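Local coordinates for JSC1_58120g3 ([Leptolyngbya] sp. JSC-1, PDB 6XHH), which probably senses far-red light as a cyanobacteriochrome GAF domain that carries a bilin (verdin) chromophore, at residues I35-I40 and R61-S66. Residues are numbered along the deposited sequence; the frame is centred on the assembly and turned at random.
Sequences IERVTI and RKLVGS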
loop_
_atom_site.group_PDB
_atom_site.type_symbol
_atom_site.label_atom_id
_atom_site.label_comp_id
_atom_site.label_asym_id
_atom_site.label_seq_id
_atom_site.Cartn_x
_atom_site.Cartn_y
_atom_site.Cartn_z
ATOM N N ILE A 35 -12.157 5.130 0.941
ATOM C CA ILE A 35 -12.111 3.674 0.864
ATOM C C ILE A 35 -12.188 3.058 2.255
ATOM O O ILE A 35 -12.287 3.767 3.264
ATOM C CB ILE A 35 -10.847 3.185 0.139
ATOM C CG1 ILE A 35 -9.580 3.713 0.842
ATOM C CG2 ILE A 35 -10.891 3.585 -1.341
ATOM C CD1 ILE A 35 -8.277 3.333 0.122
ATOM N N GLU A 36 -12.116 1.731 2.319
ATOM C CA GLU A 36 -12.452 1.017 3.541
ATOM C C GLU A 36 -11.246 0.623 4.383
ATOM O O GLU A 36 -11.409 0.384 5.580
ATOM C CB GLU A 36 -13.294 -0.221 3.194
ATOM C CG GLU A 36 -14.697 0.197 2.744
ATOM C CD GLU A 36 -15.449 -0.819 1.881
ATOM O OE1 GLU A 36 -14.862 -1.784 1.342
ATOM O OE2 GLU A 36 -16.679 -0.634 1.745
ATOM N N ARG A 37 -10.043 0.570 3.812
ATOM C CA ARG A 37 -8.874 0.294 4.638
ATOM C C ARG A 37 -7.620 0.810 3.967
ATOM O O ARG A 37 -7.471 0.684 2.758
ATOM C CB ARG A 37 -8.709 -1.208 4.912
ATOM C CG ARG A 37 -7.881 -1.483 6.143
ATOM C CD ARG A 37 -7.364 -2.895 6.194
ATOM N NE ARG A 37 -8.402 -3.928 6.199
ATOM C CZ ARG A 37 -9.069 -4.333 7.279
ATOM N NH1 ARG A 37 -8.840 -3.785 8.472
ATOM N NH2 ARG A 37 -9.966 -5.308 7.167
ATOM N N VAL A 38 -6.732 1.390 4.768
ATOM C CA VAL A 38 -5.359 1.685 4.372
ATOM C C VAL A 38 -4.447 1.146 5.466
ATOM O O VAL A 38 -4.715 1.339 6.657
ATOM C CB VAL A 38 -5.121 3.194 4.151
ATOM C CG1 VAL A 38 -3.660 3.460 3.781
ATOM C CG2 VAL A 38 -6.022 3.709 3.058
ATOM N N THR A 39 -3.374 0.468 5.066
ATOM C CA THR A 39 -2.475 -0.180 6.003
ATOM C C THR A 39 -1.027 0.197 5.720
ATOM O O THR A 39 -0.627 0.445 4.574
ATOM C CB THR A 39 -2.571 -1.722 5.956
ATOM O OG1 THR A 39 -2.200 -2.197 4.647
ATOM C CG2 THR A 39 -3.956 -2.191 6.272
ATOM N N ILE A 40 -0.235 0.184 6.786
ATOM C CA ILE A 40 1.216 0.188 6.710
ATOM C C ILE A 40 1.698 -1.163 7.202
ATOM O O ILE A 40 1.348 -1.597 8.311
ATOM C CB ILE A 40 1.828 1.336 7.533
ATOM C CG1 ILE A 40 1.429 2.679 6.912
ATOM C CG2 ILE A 40 3.349 1.214 7.580
ATOM C CD1 ILE A 40 1.586 3.875 7.863
ATOM N N ARG A 61 -12.585 -6.636 10.034
ATOM C CA ARG A 61 -11.619 -7.149 10.998
ATOM C C ARG A 61 -10.389 -6.255 11.031
ATOM O O ARG A 61 -9.968 -5.702 10.012
ATOM C CB ARG A 61 -11.199 -8.583 10.653
ATOM C CG ARG A 61 -12.231 -9.635 11.008
ATOM C CD ARG A 61 -11.641 -11.019 11.259
ATOM N NE ARG A 61 -10.807 -11.513 10.165
ATOM C CZ ARG A 61 -11.255 -12.003 9.012
ATOM N NH1 ARG A 61 -12.556 -12.064 8.749
ATOM N NH2 ARG A 61 -10.387 -12.428 8.105
ATOM N N LYS A 62 -9.803 -6.135 12.220
ATOM C CA LYS A 62 -8.543 -5.427 12.379
ATOM C C LYS A 62 -7.396 -6.324 11.938
ATOM O O LYS A 62 -7.325 -7.492 12.338
ATOM C CB LYS A 62 -8.354 -4.992 13.832
ATOM C CG LYS A 62 -9.212 -3.794 14.210
ATOM C CD LYS A 62 -8.805 -3.206 15.552
ATOM C CE LYS A 62 -9.996 -2.580 16.270
ATOM N NZ LYS A 62 -9.580 -1.769 17.452
ATOM N N LEU A 63 -6.513 -5.786 11.092
ATOM C CA LEU A 63 -5.359 -6.536 10.611
ATOM C C LEU A 63 -4.102 -6.303 11.433
ATOM O O LEU A 63 -3.190 -7.139 11.385
ATOM C CB LEU A 63 -5.064 -6.192 9.144
ATOM C CG LEU A 63 -6.283 -6.381 8.246
ATOM C CD1 LEU A 63 -5.854 -6.133 6.813
ATOM C CD2 LEU A 63 -6.888 -7.766 8.415
ATOM N N VAL A 64 -4.017 -5.195 12.175
ATOM C CA VAL A 64 -2.823 -4.955 12.969
ATOM C C VAL A 64 -2.680 -6.075 13.989
ATOM O O VAL A 64 -3.665 -6.531 14.585
ATOM C CB VAL A 64 -2.877 -3.576 13.641
ATOM C CG1 VAL A 64 -1.747 -3.438 14.656
ATOM C CG2 VAL A 64 -2.759 -2.478 12.589
ATOM N N GLY A 65 -1.439 -6.532 14.181
ATOM C CA GLY A 65 -1.144 -7.712 14.957
ATOM C C GLY A 65 -0.908 -8.949 14.116
ATOM O O GLY A 65 -0.201 -9.862 14.557
ATOM N N SER A 66 -1.460 -8.984 12.914
ATOM C CA SER A 66 -1.427 -10.156 12.058
ATOM C C SER A 66 -0.286 -10.050 11.058
ATOM O O SER A 66 0.186 -8.963 10.726
ATOM C CB SER A 66 -2.760 -10.317 11.317
ATOM O OG SER A 66 -3.804 -10.662 12.218
#
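Arg37 reaches from its strand to the loop at 61-66 and holds the backbone carbonyl of Arg61 end-on: NH1 lies 2.7 Å from Arg61 O, and NH2 lies 2.9 Å from that same oxygen. Because both N-H groups belong to one guanidinium and converge on a single oxygen, neither bond is straight (139° and 132°). The oxygen sits somewhat tilted from the guanidinium plane, whereas both nitrogens lie in the carbonyl plane. Arg37 leaves the strand with CG anti to the backbone N (chi1 -158°) and bends at chi3, turning its guanidinium toward the loop. NH1 also forms a salt bridge with Glu54, which probably offsets the buried charge and ties down the loop by accepting the backbone N-H groups of Leu63 and Val64. In the antiparallel sheet of this GAF domain, strand 37-43 lies beside strand 49-56, from which the loop leads to edge strand 67-68. Van der Waals packing accounts for the rest. Leu63 lays its branched end over one guanidinium face, CG above the centre, with CD1 3.4 Å from Arg37 NE. Thr39, close to the bilin, adds a looser methyl contact, its CG2 4.4 Å from Leu63 CD1. Leu63 to Ser66 form a type II beta turn, where Gly65 avoids pressing a side chain on Val64 O.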